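Long-range contacts in putative capsular polysaccharide biosynthesis protein (Streptococcus pneumoniae serotype 4, PDB 6EWJ), which probably acts as a pyridoxal-phosphate-dependent sugar aminotransferase in the biosynthesis of pneumococcal teichoic acid: residues K43-R48 against L273-L278; T55-C60 against A215-N220; S162-A167 against E226-E231; R170-S175 against A194-F199. All coordinates share one frame; numbering follows the deposited sequence.

Contact 1: residues K43-R48 against L273-L278; sequences KELERR and LGLVQL
Leu-275 lays its CD2 methyl on the backbone of the opposing helix: CD2 lies 3.7 Å from CA of Leu-45 and is also within packing distance of CG of Glu-44. The isobutyl group starts out beside the interface, and chi1 of -69° carries CD2 across to the other helix. Leu-45 points straight over, and its CD1 rests 3.8 Å from C of Gly-274. CD2 of Leu-45 comes within 4.1 Å of CA of Gly-274, a position where the missing side chain lets the leucine lie directly on the backbone. The other end is amphipathic. Arg-48 and Leu-278 run past each other in opposite directions, so that CD2 of Leu-278 sits 3.6 Å from CB of Arg-48 and also over one face of its guanidinium, toward the rim. A bend at chi3 of Arg-48 turns NH1 onto the backbone O of Leu-275, a 2.9 Å hydrogen bond with an N-H...O angle of 144°; the oxygen lies somewhat out of the guanidinium plane. NH2 makes a salt bridge to Asp-279, one residue beyond 273-278, so two groups of the same helix fix the rotation of the guanidinium. The axes of 43-48 and 273-278 approach to 9.6 Å with N-to-C directions 31° apart, a packed helix pair running the same general way, which joins helix 40-53 to the long helix 268-299 within the DegT/DnrJ/EryC1 aminotransferase fold.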
loop_
_atom_site.group_PDB
_atom_site.type_symbol
_atom_site.label_atom_id
_atom_site.label_comp_id
_atom_site.label_asym_id
_atom_site.label_seq_id
_atom_site.Cartn_x
_atom_site.Cartn_y
_atom_site.Cartn_z
ATOM N N LYS A 43 16.910 1.858 -0.961
ATOM C CA LYS A 43 17.771 1.650 -2.132
ATOM C C LYS A 43 18.890 0.653 -1.794
ATOM O O LYS A 43 19.164 -0.238 -2.571
ATOM C CB LYS A 43 18.314 2.981 -2.703
ATOM C CG LYS A 43 17.244 4.053 -2.992
ATOM C CD LYS A 43 15.945 3.516 -3.594
ATOM C CE LYS A 43 14.985 4.623 -4.026
ATOM N NZ LYS A 43 13.623 4.168 -4.446
ATOM N N GLU A 44 19.468 0.749 -0.612
ATOM C CA GLU A 44 20.552 -0.167 -0.203
ATOM C C GLU A 44 19.963 -1.572 -0.036
ATOM O O GLU A 44 20.598 -2.528 -0.450
ATOM C CB GLU A 44 21.232 0.312 1.088
ATOM C CG GLU A 44 22.367 -0.552 1.633
ATOM C CD GLU A 44 23.627 -0.610 0.765
ATOM O OE1 GLU A 44 23.708 0.058 -0.295
ATOM O OE2 GLU A 44 24.545 -1.377 1.120
ATOM N N LEU A 45 18.738 -1.679 0.492
ATOM C CA LEU A 45 18.120 -3.018 0.641
ATOM C C LEU A 45 17.864 -3.694 -0.712
ATOM O O LEU A 45 18.162 -4.875 -0.887
ATOM C CB LEU A 45 16.841 -2.993 1.477
ATOM C CG LEU A 45 16.161 -4.381 1.650
ATOM C CD1 LEU A 45 17.043 -5.424 2.353
ATOM C CD2 LEU A 45 14.840 -4.210 2.359
ATOM N N GLU A 46 17.390 -2.902 -1.660
ATOM C CA GLU A 46 17.179 -3.380 -3.013
ATOM C C GLU A 46 18.506 -3.878 -3.616
ATOM O O GLU A 46 18.531 -4.894 -4.305
ATOM C CB GLU A 46 16.601 -2.281 -3.887
ATOM C CG GLU A 46 15.151 -1.909 -3.510
ATOM C CD GLU A 46 14.612 -0.738 -4.276
ATOM O OE1 GLU A 46 15.409 -0.015 -4.904
ATOM O OE2 GLU A 46 13.359 -0.518 -4.262
ATOM N N ARG A 47 19.551 -3.068 -3.466
ATOM C CA ARG A 47 20.900 -3.437 -3.981
ATOM C C ARG A 47 21.371 -4.773 -3.377
ATOM O O ARG A 47 21.717 -5.700 -4.109
ATOM C CB ARG A 47 21.885 -2.293 -3.719
ATOM C CG ARG A 47 21.617 -1.069 -4.613
ATOM C CD ARG A 47 22.818 -0.073 -4.691
ATOM N NE ARG A 47 23.087 0.615 -3.425
ATOM C CZ ARG A 47 22.437 1.691 -2.963
ATOM N NH1 ARG A 47 21.484 2.258 -3.695
ATOM N NH2 ARG A 47 22.749 2.205 -1.777
ATOM N N ARG A 48 21.339 -4.885 -2.052
ATOM C CA ARG A 48 21.759 -6.104 -1.368
ATOM C C ARG A 48 20.891 -7.337 -1.723
ATOM O O ARG A 48 21.395 -8.433 -1.882
ATOM C CB ARG A 48 21.802 -5.861 0.141
ATOM C CG ARG A 48 22.907 -4.884 0.568
ATOM C CD ARG A 48 22.996 -4.764 2.073
ATOM N NE ARG A 48 23.236 -6.091 2.627
ATOM C CZ ARG A 48 22.908 -6.508 3.856
ATOM N NH1 ARG A 48 22.355 -5.681 4.752
ATOM N NH2 ARG A 48 23.187 -7.762 4.205
ATOM N N LEU A 273 14.689 -2.892 9.060
ATOM C CA LEU A 273 14.469 -4.250 9.492
ATOM C C LEU A 273 15.054 -5.224 8.500
ATOM O O LEU A 273 15.747 -6.166 8.894
ATOM C CB LEU A 273 12.971 -4.507 9.696
ATOM C CG LEU A 273 12.237 -3.722 10.796
ATOM C CD1 LEU A 273 10.725 -4.065 10.702
ATOM C CD2 LEU A 273 12.774 -4.043 12.148
ATOM N N GLY A 274 14.814 -4.967 7.224
ATOM C CA GLY A 274 15.289 -5.802 6.148
ATOM C C GLY A 274 16.778 -5.923 6.064
ATOM O O GLY A 274 17.292 -7.008 5.865
ATOM N N LEU A 275 17.501 -4.830 6.264
ATOM C CA LEU A 275 18.965 -4.857 6.152
ATOM C C LEU A 275 19.591 -5.793 7.189
ATOM O O LEU A 275 20.553 -6.527 6.892
ATOM C CB LEU A 275 19.545 -3.456 6.305
ATOM C CG LEU A 275 19.265 -2.464 5.182
ATOM C CD1 LEU A 275 19.667 -1.046 5.593
ATOM C CD2 LEU A 275 19.966 -2.842 3.889
ATOM N N VAL A 276 19.083 -5.691 8.415
ATOM C CA VAL A 276 19.562 -6.485 9.538
ATOM C C VAL A 276 19.140 -7.959 9.361
ATOM O O VAL A 276 19.956 -8.862 9.553
ATOM C CB VAL A 276 19.066 -5.914 10.893
ATOM C CG1 VAL A 276 19.393 -6.863 12.046
ATOM C CG2 VAL A 276 19.742 -4.583 11.147
ATOM N N GLN A 277 17.873 -8.169 8.978
ATOM C CA GLN A 277 17.367 -9.505 8.672
ATOM C C GLN A 277 18.245 -10.196 7.613
ATOM O O GLN A 277 18.569 -11.409 7.723
ATOM C CB GLN A 277 15.917 -9.445 8.208
ATOM C CG GLN A 277 14.930 -9.096 9.317
ATOM C CD GLN A 277 14.368 -10.305 10.046
ATOM O OE1 GLN A 277 13.700 -11.139 9.439
ATOM N NE2 GLN A 277 14.612 -10.398 11.330
ATOM N N LEU A 278 18.653 -9.416 6.609
ATOM C CA LEU A 278 19.463 -9.935 5.535
ATOM C C LEU A 278 20.869 -10.343 6.047
ATOM O O LEU A 278 21.340 -11.394 5.682
ATOM C CB LEU A 278 19.512 -8.986 4.334
ATOM C CG LEU A 278 20.128 -9.637 3.081
ATOM C CD1 LEU A 278 19.322 -10.822 2.560
ATOM C CD2 LEU A 278 20.273 -8.570 2.004
#

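Contact 2: residues T55-C60 against A215-N220; sequences TPKTVC and ATWKAN
Thr-216 reaches its hydroxyl toward 55-57, and this buried end belongs to the tight part of the contact. OG1 of Thr-216 donates to O of Lys-57 at 2.6 Å and lies 2.8 Å from OG1 of Thr-55, the two threonines meeting tip to tip. With chi1 at -167°, OG1 is held opposite the backbone N and turned toward both partners. Beyond it the backbones pair: N of Val-59 bonds to O of Ala-215 at 2.8 Å, and N of Ala-215 returns a bond to O of Val-59 at 2.9 Å, with N-H...O angles of 168° and 163°. Val-59 and Ala-215 are thus an antiparallel hydrogen-bonded pair. The buried indole of Trp-217 is packed as closely. It bends back toward 55-60, where CB of Lys-57 lies 3.6 Å from CZ2 of Trp-217 and CG2 of Val-59 approaches CZ3 at the ring edge from 4.1 Å; NE1 is held by Asp-225. Lys-57 runs alongside the ring in the same direction, and its amine continues to Glu-226. The looser side begins at the partly exposed Pro-56, which meets the indole of Trp-217 only at 4.0 Å, from CG to NE1, and whose CD grazes the exposed Ala-219. The pairing places strand 58-61 outermost, within this chain, on this side of the mixed sheet, next to antiparallel strand 213-217, in the large domain typical of fold-type I pyridoxal-phosphate enzymes.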
loop_
_atom_site.group_PDB
_atom_site.type_symbol
_atom_site.label_atom_id
_atom_site.label_comp_id
_atom_site.label_asym_id
_atom_site.label_seq_id
_atom_site.Cartn_x
_atom_site.Cartn_y
_atom_site.Cartn_z
ATOM N N THR A 55 19.916 -11.135 -9.285
ATOM C CA THR A 55 19.140 -10.405 -10.284
ATOM C C THR A 55 19.692 -9.018 -10.361
ATOM O O THR A 55 20.377 -8.594 -9.437
ATOM C CB THR A 55 17.642 -10.341 -9.906
ATOM O OG1 THR A 55 17.512 -9.921 -8.541
ATOM C CG2 THR A 55 16.996 -11.684 -10.105
ATOM N N PRO A 56 19.419 -8.299 -11.452
ATOM C CA PRO A 56 20.077 -6.984 -11.610
ATOM C C PRO A 56 19.484 -5.893 -10.776
ATOM O O PRO A 56 20.208 -5.018 -10.302
ATOM C CB PRO A 56 19.953 -6.686 -13.122
ATOM C CG PRO A 56 18.850 -7.531 -13.590
ATOM C CD PRO A 56 18.864 -8.782 -12.721
ATOM N N LYS A 57 18.167 -5.931 -10.572
ATOM C CA LYS A 57 17.499 -4.858 -9.840
ATOM C C LYS A 57 16.364 -5.443 -9.033
ATOM O O LYS A 57 15.748 -6.409 -9.474
ATOM C CB LYS A 57 16.887 -3.842 -10.792
ATOM C CG LYS A 57 17.810 -3.115 -11.738
ATOM C CD LYS A 57 18.788 -2.178 -11.052
ATOM C CE LYS A 57 18.134 -0.922 -10.494
ATOM N NZ LYS A 57 19.187 0.124 -10.225
ATOM N N THR A 58 16.109 -4.846 -7.863
ATOM C CA THR A 58 14.954 -5.234 -7.034
ATOM C C THR A 58 14.153 -3.968 -6.670
ATOM O O THR A 58 14.747 -2.886 -6.474
ATOM C CB THR A 58 15.428 -5.957 -5.797
ATOM O OG1 THR A 58 16.174 -7.115 -6.216
ATOM C CG2 THR A 58 14.287 -6.385 -4.911
ATOM N N VAL A 59 12.838 -4.118 -6.629
ATOM C CA VAL A 59 11.903 -3.026 -6.268
ATOM C C VAL A 59 11.242 -3.437 -4.971
ATOM O O VAL A 59 10.512 -4.431 -4.925
ATOM C CB VAL A 59 10.841 -2.809 -7.337
ATOM C CG1 VAL A 59 9.893 -1.668 -6.919
ATOM C CG2 VAL A 59 11.482 -2.528 -8.665
ATOM N N CYS A 60 11.597 -2.746 -3.904
ATOM C CA CYS A 60 11.102 -3.077 -2.581
ATOM C C CYS A 60 9.796 -2.311 -2.410
ATOM O O CYS A 60 9.711 -1.121 -2.766
ATOM C CB CYS A 60 12.060 -2.668 -1.496
ATOM S SG CYS A 60 13.328 -3.894 -1.196
ATOM N N ALA A 215 9.551 -7.027 -5.812
ATOM C CA ALA A 215 9.543 -7.542 -7.184
ATOM C C ALA A 215 10.948 -7.509 -7.759
ATOM O O ALA A 215 11.687 -6.520 -7.633
ATOM C CB ALA A 215 8.663 -6.694 -8.068
ATOM N N THR A 216 11.298 -8.573 -8.440
ATOM C CA THR A 216 12.495 -8.599 -9.225
ATOM C C THR A 216 12.264 -9.428 -10.496
ATOM O O THR A 216 11.174 -9.983 -10.707
ATOM C CB THR A 216 13.696 -9.112 -8.385
ATOM O OG1 THR A 216 14.936 -8.863 -9.076
ATOM C CG2 THR A 216 13.550 -10.616 -8.067
ATOM N N TRP A 217 13.309 -9.505 -11.325
ATOM C CA TRP A 217 13.248 -10.179 -12.595
ATOM C C TRP A 217 14.618 -10.727 -12.934
ATOM O O TRP A 217 15.637 -10.126 -12.600
ATOM C CB TRP A 217 12.750 -9.261 -13.722
ATOM C CG TRP A 217 13.538 -7.995 -13.901
ATOM C CD1 TRP A 217 14.622 -7.794 -14.748
ATOM C CD2 TRP A 217 13.299 -6.761 -13.247
ATOM N NE1 TRP A 217 15.077 -6.488 -14.628
ATOM C CE2 TRP A 217 14.267 -5.838 -13.714
ATOM C CE3 TRP A 217 12.375 -6.343 -12.275
ATOM C CZ2 TRP A 217 14.313 -4.534 -13.254
ATOM C CZ3 TRP A 217 12.436 -5.018 -11.807
ATOM C CH2 TRP A 217 13.394 -4.146 -12.299
ATOM N N LYS A 218 14.647 -11.849 -13.628
ATOM C CA LYS A 218 15.934 -12.391 -14.015
ATOM C C LYS A 218 16.518 -11.599 -15.200
ATOM O O LYS A 218 15.791 -11.044 -16.023
ATOM C CB LYS A 218 15.844 -13.899 -14.256
ATOM C CG LYS A 218 15.317 -14.342 -15.598
ATOM C CD LYS A 218 15.297 -15.872 -15.608
ATOM C CE LYS A 218 14.861 -16.419 -16.949
ATOM N NZ LYS A 218 14.685 -17.885 -16.806
ATOM N N ALA A 219 17.846 -11.543 -15.252
ATOM C CA ALA A 219 18.539 -10.871 -16.343
ATOM C C ALA A 219 18.034 -11.435 -17.666
ATOM O O ALA A 219 17.952 -12.637 -17.840
ATOM C CB ALA A 219 20.056 -11.059 -16.220
ATOM N N ASN A 220 17.722 -10.545 -18.589
ATOM C CA ASN A 220 17.266 -10.924 -19.904
ATOM C C ASN A 220 17.667 -9.808 -20.865
ATOM O O ASN A 220 17.374 -8.636 -20.604
ATOM C CB ASN A 220 15.749 -11.128 -19.895
ATOM C CG ASN A 220 15.232 -11.774 -21.172
ATOM O OD1 ASN A 220 15.643 -11.404 -22.284
ATOM N ND2 ASN A 220 14.329 -12.746 -21.026
#

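Contact 3: residues S162-A167 against E226-E231; sequences SKWQKA and EEMYKE
The indole of Trp-164 is sandwiched between a methyl and a methylene. Over one face, CE of Met-228 sits 3.4 Å from the centroid of the six-membered ring and 9° off its normal, a CH-pi contact; SD lies above the five-membered ring of the same indole, making a Met-aromatic contact. The opposite face carries CE of Lys-163, set toward the rim. At the edge, NE1 of Trp-164 donates to OE1 of Glu-231 at 2.7 Å, a nearly straight bond of 173° that lies in the ring plane, although the carboxylate itself is turned 45° from the ring. The axes of 163-167 and 226-231 come no closer than 13.9 Å and run roughly antiparallel, so long side chains bridge the two helices on the outer part of the aminotransferase fold, away from the cofactor site. A bend at chi3 brings NZ of Lys-163 into a salt-bridge network, 2.7 Å from OE2 of Glu-231 and 2.9 Å from OE2 of Glu-227. Glu-231 therefore uses one oxygen for the indole and the other for the ammonium, which holds its carboxylate from both oxygens. Val-74 of helix 64-74 touches Trp-164, Met-228 and Glu-231 alike.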
loop_
_atom_site.group_PDB
_atom_site.type_symbol
_atom_site.label_atom_id
_atom_site.label_comp_id
_atom_site.label_asym_id
_atom_site.label_seq_id
_atom_site.Cartn_x
_atom_site.Cartn_y
_atom_site.Cartn_z
ATOM N N SER A 162 1.146 -5.815 -25.658
ATOM C CA SER A 162 1.743 -4.715 -24.899
ATOM C C SER A 162 3.240 -4.699 -25.175
ATOM O O SER A 162 3.773 -5.687 -25.702
ATOM C CB SER A 162 1.520 -4.893 -23.395
ATOM O OG SER A 162 2.374 -5.897 -22.858
ATOM N N LYS A 163 3.909 -3.609 -24.794
ATOM C CA LYS A 163 5.344 -3.485 -24.962
ATOM C C LYS A 163 6.088 -4.719 -24.448
ATOM O O LYS A 163 6.769 -5.407 -25.209
ATOM C CB LYS A 163 5.874 -2.240 -24.261
ATOM C CG LYS A 163 7.385 -2.057 -24.408
ATOM C CD LYS A 163 7.866 -0.707 -23.907
ATOM C CE LYS A 163 8.044 -0.698 -22.408
ATOM N NZ LYS A 163 8.500 0.642 -21.913
ATOM N N TRP A 164 5.922 -5.010 -23.168
ATOM C CA TRP A 164 6.684 -6.075 -22.533
ATOM C C TRP A 164 6.256 -7.459 -23.007
ATOM O O TRP A 164 7.096 -8.343 -23.151
ATOM C CB TRP A 164 6.643 -5.953 -21.011
ATOM C CG TRP A 164 7.369 -4.760 -20.514
ATOM C CD1 TRP A 164 6.831 -3.696 -19.848
ATOM C CD2 TRP A 164 8.768 -4.464 -20.682
ATOM N NE1 TRP A 164 7.805 -2.761 -19.582
ATOM C CE2 TRP A 164 9.002 -3.204 -20.088
ATOM C CE3 TRP A 164 9.843 -5.138 -21.286
ATOM C CZ2 TRP A 164 10.278 -2.617 -20.046
ATOM C CZ3 TRP A 164 11.104 -4.554 -21.253
ATOM C CH2 TRP A 164 11.308 -3.300 -20.630
ATOM N N GLN A 165 4.979 -7.640 -23.328
ATOM C CA GLN A 165 4.535 -8.929 -23.903
ATOM C C GLN A 165 5.177 -9.219 -25.256
ATOM O O GLN A 165 5.454 -10.378 -25.574
ATOM C CB GLN A 165 3.018 -8.990 -24.059
ATOM C CG GLN A 165 2.258 -9.042 -22.741
ATOM C CD GLN A 165 0.765 -8.810 -22.955
ATOM O OE1 GLN A 165 0.204 -9.203 -23.979
ATOM N NE2 GLN A 165 0.136 -8.117 -22.018
ATOM N N LYS A 166 5.330 -8.175 -26.072
ATOM C CA LYS A 166 6.047 -8.313 -27.350
ATOM C C LYS A 166 7.496 -8.682 -27.155
ATOM O O LYS A 166 8.027 -9.437 -27.947
ATOM C CB LYS A 166 5.899 -7.107 -28.279
ATOM C CG LYS A 166 6.004 -7.449 -29.753
ATOM C CD LYS A 166 5.521 -6.364 -30.733
ATOM C CE LYS A 166 4.326 -5.486 -30.314
ATOM N NZ LYS A 166 4.735 -4.246 -29.596
ATOM N N ALA A 167 8.126 -8.142 -26.111
ATOM C CA ALA A 167 9.562 -8.373 -25.846
ATOM C C ALA A 167 9.840 -9.877 -25.620
ATOM O O ALA A 167 10.746 -10.478 -26.199
ATOM C CB ALA A 167 10.002 -7.524 -24.642
ATOM N N GLU A 226 17.272 -0.643 -15.907
ATOM C CA GLU A 226 16.975 0.695 -15.342
ATOM C C GLU A 226 15.599 1.177 -15.759
ATOM O O GLU A 226 14.872 1.767 -14.933
ATOM C CB GLU A 226 18.040 1.733 -15.723
ATOM C CG GLU A 226 19.373 1.577 -15.016
ATOM C CD GLU A 226 19.294 1.689 -13.498
ATOM O OE1 GLU A 226 18.456 2.424 -12.946
ATOM O OE2 GLU A 226 20.095 1.019 -12.821
ATOM N N GLU A 227 15.242 0.949 -17.030
ATOM C CA GLU A 227 13.910 1.332 -17.556
ATOM C C GLU A 227 12.814 0.548 -16.810
ATOM O O GLU A 227 11.787 1.112 -16.418
ATOM C CB GLU A 227 13.837 1.092 -19.075
ATOM C CG GLU A 227 12.494 1.356 -19.759
ATOM C CD GLU A 227 12.491 0.955 -21.236
ATOM O OE1 GLU A 227 13.580 0.791 -21.847
ATOM O OE2 GLU A 227 11.392 0.794 -21.822
ATOM N N MET A 228 13.041 -0.752 -16.619
ATOM C CA MET A 228 12.057 -1.621 -15.951
ATOM C C MET A 228 11.901 -1.203 -14.495
ATOM O O MET A 228 10.805 -1.132 -13.970
ATOM C CB MET A 228 12.494 -3.090 -16.026
ATOM C CG MET A 228 11.562 -4.069 -15.354
ATOM S SD MET A 228 9.907 -4.202 -16.107
ATOM C CE MET A 228 10.232 -5.247 -17.511
ATOM N N TYR A 229 13.031 -0.925 -13.858
ATOM C CA TYR A 229 13.053 -0.457 -12.473
ATOM C C TYR A 229 12.264 0.820 -12.379
ATOM O O TYR A 229 11.412 0.943 -11.518
ATOM C CB TYR A 229 14.483 -0.195 -11.990
ATOM C CG TYR A 229 14.602 0.333 -10.565
ATOM C CD1 TYR A 229 14.518 -0.525 -9.463
ATOM C CD2 TYR A 229 14.790 1.679 -10.319
ATOM C CE1 TYR A 229 14.643 -0.061 -8.174
ATOM C CE2 TYR A 229 14.902 2.164 -9.013
ATOM C CZ TYR A 229 14.840 1.290 -7.957
ATOM O OH TYR A 229 14.924 1.745 -6.662
ATOM N N LYS A 230 12.547 1.767 -13.265
ATOM C CA LYS A 230 11.818 3.058 -13.272
ATOM C C LYS A 230 10.265 2.914 -13.458
ATOM O O LYS A 230 9.480 3.615 -12.789
ATOM C CB LYS A 230 12.432 3.985 -14.320
ATOM C CG LYS A 230 11.857 5.377 -14.341
ATOM C CD LYS A 230 12.663 6.353 -15.226
ATOM C CE LYS A 230 11.772 7.636 -15.445
ATOM N NZ LYS A 230 11.514 8.403 -14.184
ATOM N N GLU A 231 9.827 1.958 -14.269
ATOM C CA GLU A 231 8.379 1.698 -14.467
ATOM C C GLU A 231 7.679 1.197 -13.199
ATOM O O GLU A 231 6.542 1.594 -12.899
ATOM C CB GLU A 231 8.126 0.706 -15.624
ATOM C CG GLU A 231 8.192 1.391 -16.994
ATOM C CD GLU A 231 8.042 0.465 -18.205
ATOM O OE1 GLU A 231 7.271 -0.495 -18.147
ATOM O OE2 GLU A 231 8.732 0.722 -19.232
#

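Contact 4: residues R170-S175 against A194-F199; sequences RIVIVS and ADFTSF
Asp-195, just ahead of strand 196-200, fills the notch between the guanidinium of Arg-170 and the backbone of Ile-173 in the neighbouring parallel strand 172-177, in the central sheet of a fold-type I aminotransferase domain. Arg-170 reaches round from the loop before its strand; its chi1 of 53° starts the side chain back toward Asp-195 and an extended chain carries the guanidinium there. Arg-170 grips the carboxylate of Asp-195 end-on, NH1 to OD2 at 2.7 Å and NH2 to OD1 at 2.9 Å, both bonds close to straight and the two planes 28° apart. NH1 also bonds to O of Ile-171, which helps to fix the guanidinium.

Further along, the strands fit by bumps and hollows on two sides of the sheet. On one, CG1 of Val-172 pushes against the edge of the Phe-196 ring, 3.7 Å from CD1, while CG2 of Val-174 packs on CB of Phe-196; Ile-71 of helix 64-74 covers Val-174 and Phe-196 on this side. On the other, CB of Ser-175 sits between Ala-194 and Thr-197, 3.7 Å from CB of the alanine and just as near OG1 of the threonine. The small Ala-194 methyl also tucks under the strand, its CB 3.5 Å from O of Ile-173. The hydroxyl of Ser-175 goes to Glu-136 and Ser-177. Backbone bonds run from N of Ser-175 to O of Phe-196 and from N of Ser-198 to O of Ser-175. At the head of the pair OD2 of Asp-195 accepts a second hydrogen bond, from N of Ile-173, at its anti lone pair, 2.9 Å long with an N-H...O angle of 174°.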
loop_
_atom_site.group_PDB
_atom_site.type_symbol
_atom_site.label_atom_id
_atom_site.label_comp_id
_atom_site.label_asym_id
_atom_site.label_seq_id
_atom_site.Cartn_x
_atom_site.Cartn_y
_atom_site.Cartn_z
ATOM N N ARG A 170 6.108 -14.718 -25.602
ATOM C CA ARG A 170 5.583 -15.954 -25.084
ATOM C C ARG A 170 4.884 -15.655 -23.747
ATOM O O ARG A 170 4.918 -14.512 -23.253
ATOM C CB ARG A 170 6.729 -16.958 -24.891
ATOM C CG ARG A 170 7.921 -16.460 -24.058
ATOM C CD ARG A 170 8.708 -17.647 -23.480
ATOM N NE ARG A 170 9.917 -17.242 -22.745
ATOM C CZ ARG A 170 9.953 -16.857 -21.471
ATOM N NH1 ARG A 170 8.842 -16.766 -20.747
ATOM N NH2 ARG A 170 11.112 -16.535 -20.908
ATOM N N ILE A 171 4.292 -16.682 -23.157
ATOM C CA ILE A 171 3.754 -16.605 -21.796
ATOM C C ILE A 171 4.887 -16.246 -20.843
ATOM O O ILE A 171 5.961 -16.830 -20.911
ATOM C CB ILE A 171 3.086 -17.937 -21.369
ATOM C CG1 ILE A 171 1.807 -18.174 -22.177
ATOM C CG2 ILE A 171 2.703 -17.912 -19.889
ATOM C CD1 ILE A 171 1.292 -19.594 -22.173
ATOM N N VAL A 172 4.632 -15.294 -19.951
ATOM C CA VAL A 172 5.618 -14.852 -18.976
ATOM C C VAL A 172 5.385 -15.659 -17.703
ATOM O O VAL A 172 4.207 -15.832 -17.261
ATOM C CB VAL A 172 5.534 -13.317 -18.749
ATOM C CG1 VAL A 172 6.435 -12.883 -17.592
ATOM C CG2 VAL A 172 5.908 -12.555 -20.019
ATOM N N ILE A 173 6.478 -16.140 -17.088
ATOM C CA ILE A 173 6.368 -16.932 -15.885
ATOM C C ILE A 173 6.770 -16.117 -14.706
ATOM O O ILE A 173 7.904 -15.692 -14.638
ATOM C CB ILE A 173 7.191 -18.233 -15.940
ATOM C CG1 ILE A 173 6.767 -19.059 -17.155
ATOM C CG2 ILE A 173 6.961 -19.025 -14.661
ATOM C CD1 ILE A 173 7.551 -20.336 -17.344
ATOM N N VAL A 174 5.824 -15.922 -13.779
ATOM C CA VAL A 174 6.006 -15.060 -12.625
ATOM C C VAL A 174 5.938 -15.918 -11.383
ATOM O O VAL A 174 4.863 -16.423 -11.018
ATOM C CB VAL A 174 4.918 -13.993 -12.547
ATOM C CG1 VAL A 174 5.050 -13.175 -11.268
ATOM C CG2 VAL A 174 4.962 -13.127 -13.802
ATOM N N SER A 175 7.052 -16.024 -10.681
ATOM C CA SER A 175 7.109 -16.784 -9.439
ATOM C C SER A 175 6.463 -16.072 -8.254
ATOM O O SER A 175 6.906 -14.952 -7.884
ATOM C CB SER A 175 8.570 -17.084 -9.053
ATOM O OG SER A 175 8.599 -17.689 -7.746
ATOM N N ALA A 194 12.471 -17.596 -12.534
ATOM C CA ALA A 194 11.324 -17.140 -13.276
ATOM C C ALA A 194 11.665 -15.855 -13.998
ATOM O O ALA A 194 12.675 -15.213 -13.714
ATOM C CB ALA A 194 10.164 -16.921 -12.333
ATOM N N ASP A 195 10.813 -15.497 -14.945
ATOM C CA ASP A 195 10.918 -14.202 -15.626
ATOM C C ASP A 195 10.806 -13.024 -14.650
ATOM O O ASP A 195 11.619 -12.094 -14.645
ATOM C CB ASP A 195 9.880 -14.115 -16.736
ATOM C CG ASP A 195 10.091 -15.143 -17.805
ATOM O OD1 ASP A 195 11.249 -15.331 -18.269
ATOM O OD2 ASP A 195 9.093 -15.775 -18.233
ATOM N N PHE A 196 9.815 -13.080 -13.796
ATOM C CA PHE A 196 9.659 -12.129 -12.687
ATOM C C PHE A 196 9.381 -12.930 -11.425
ATOM O O PHE A 196 8.822 -14.055 -11.502
ATOM C CB PHE A 196 8.480 -11.147 -12.929
ATOM C CG PHE A 196 8.659 -10.225 -14.086
ATOM C CD1 PHE A 196 8.399 -10.657 -15.381
ATOM C CD2 PHE A 196 9.023 -8.912 -13.890
ATOM C CE1 PHE A 196 8.556 -9.806 -16.455
ATOM C CE2 PHE A 196 9.165 -8.035 -14.953
ATOM C CZ PHE A 196 8.940 -8.482 -16.244
ATOM N N THR A 197 9.737 -12.356 -10.275
ATOM C CA THR A 197 9.485 -12.982 -8.980
ATOM C C THR A 197 8.965 -11.950 -7.966
ATOM O O THR A 197 9.524 -10.843 -7.860
ATOM C CB THR A 197 10.752 -13.684 -8.439
ATOM O OG1 THR A 197 11.249 -14.607 -9.426
ATOM C CG2 THR A 197 10.477 -14.434 -7.146
ATOM N N SER A 198 7.944 -12.330 -7.196
ATOM C CA SER A 198 7.567 -11.598 -5.968
ATOM C C SER A 198 7.963 -12.329 -4.700
ATOM O O SER A 198 7.759 -13.516 -4.566
ATOM C CB SER A 198 6.029 -11.317 -5.873
ATOM O OG SER A 198 5.326 -12.499 -6.145
ATOM N N PHE A 199 8.442 -11.567 -3.748
ATOM C CA PHE A 199 8.783 -12.019 -2.421
ATOM C C PHE A 199 7.966 -11.308 -1.367
ATOM O O PHE A 199 7.497 -10.161 -1.576
ATOM C CB PHE A 199 10.262 -11.710 -2.144
ATOM C CG PHE A 199 11.234 -12.517 -2.973
ATOM C CD1 PHE A 199 11.515 -13.826 -2.647
ATOM C CD2 PHE A 199 11.914 -11.936 -4.062
ATOM C CE1 PHE A 199 12.408 -14.597 -3.413
ATOM C CE2 PHE A 199 12.816 -12.682 -4.822
ATOM C CZ PHE A 199 13.069 -13.997 -4.478
#

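Contacts 2 and 4 belong to one sheet, their centres 11 Å apart: strand 213-217 lies between strands 58-61 and 196-200, and O of Thr-216 is 2.8 Å from N of Thr-197. Contact 1 joins this sheet through Glu-46, whose OE2 is 2.9 Å from N of Cys-60. Contact 3 backs onto it from helix 225-236, where NZ of Lys-57 makes a 2.9 Å salt bridge to OE2 of Glu-226 and CE of Met-228 touches CZ of Phe-196 in contact 4. Contact 4 lies close to the cofactor site, empty in this chain: the side chain of Ser-198 is about 5 Å from that of Ala-64, which binds pyridoxal phosphate, whereas Gly-274 lies about 11 Å from Lys-205, the predicted cofactor-bearing lysine.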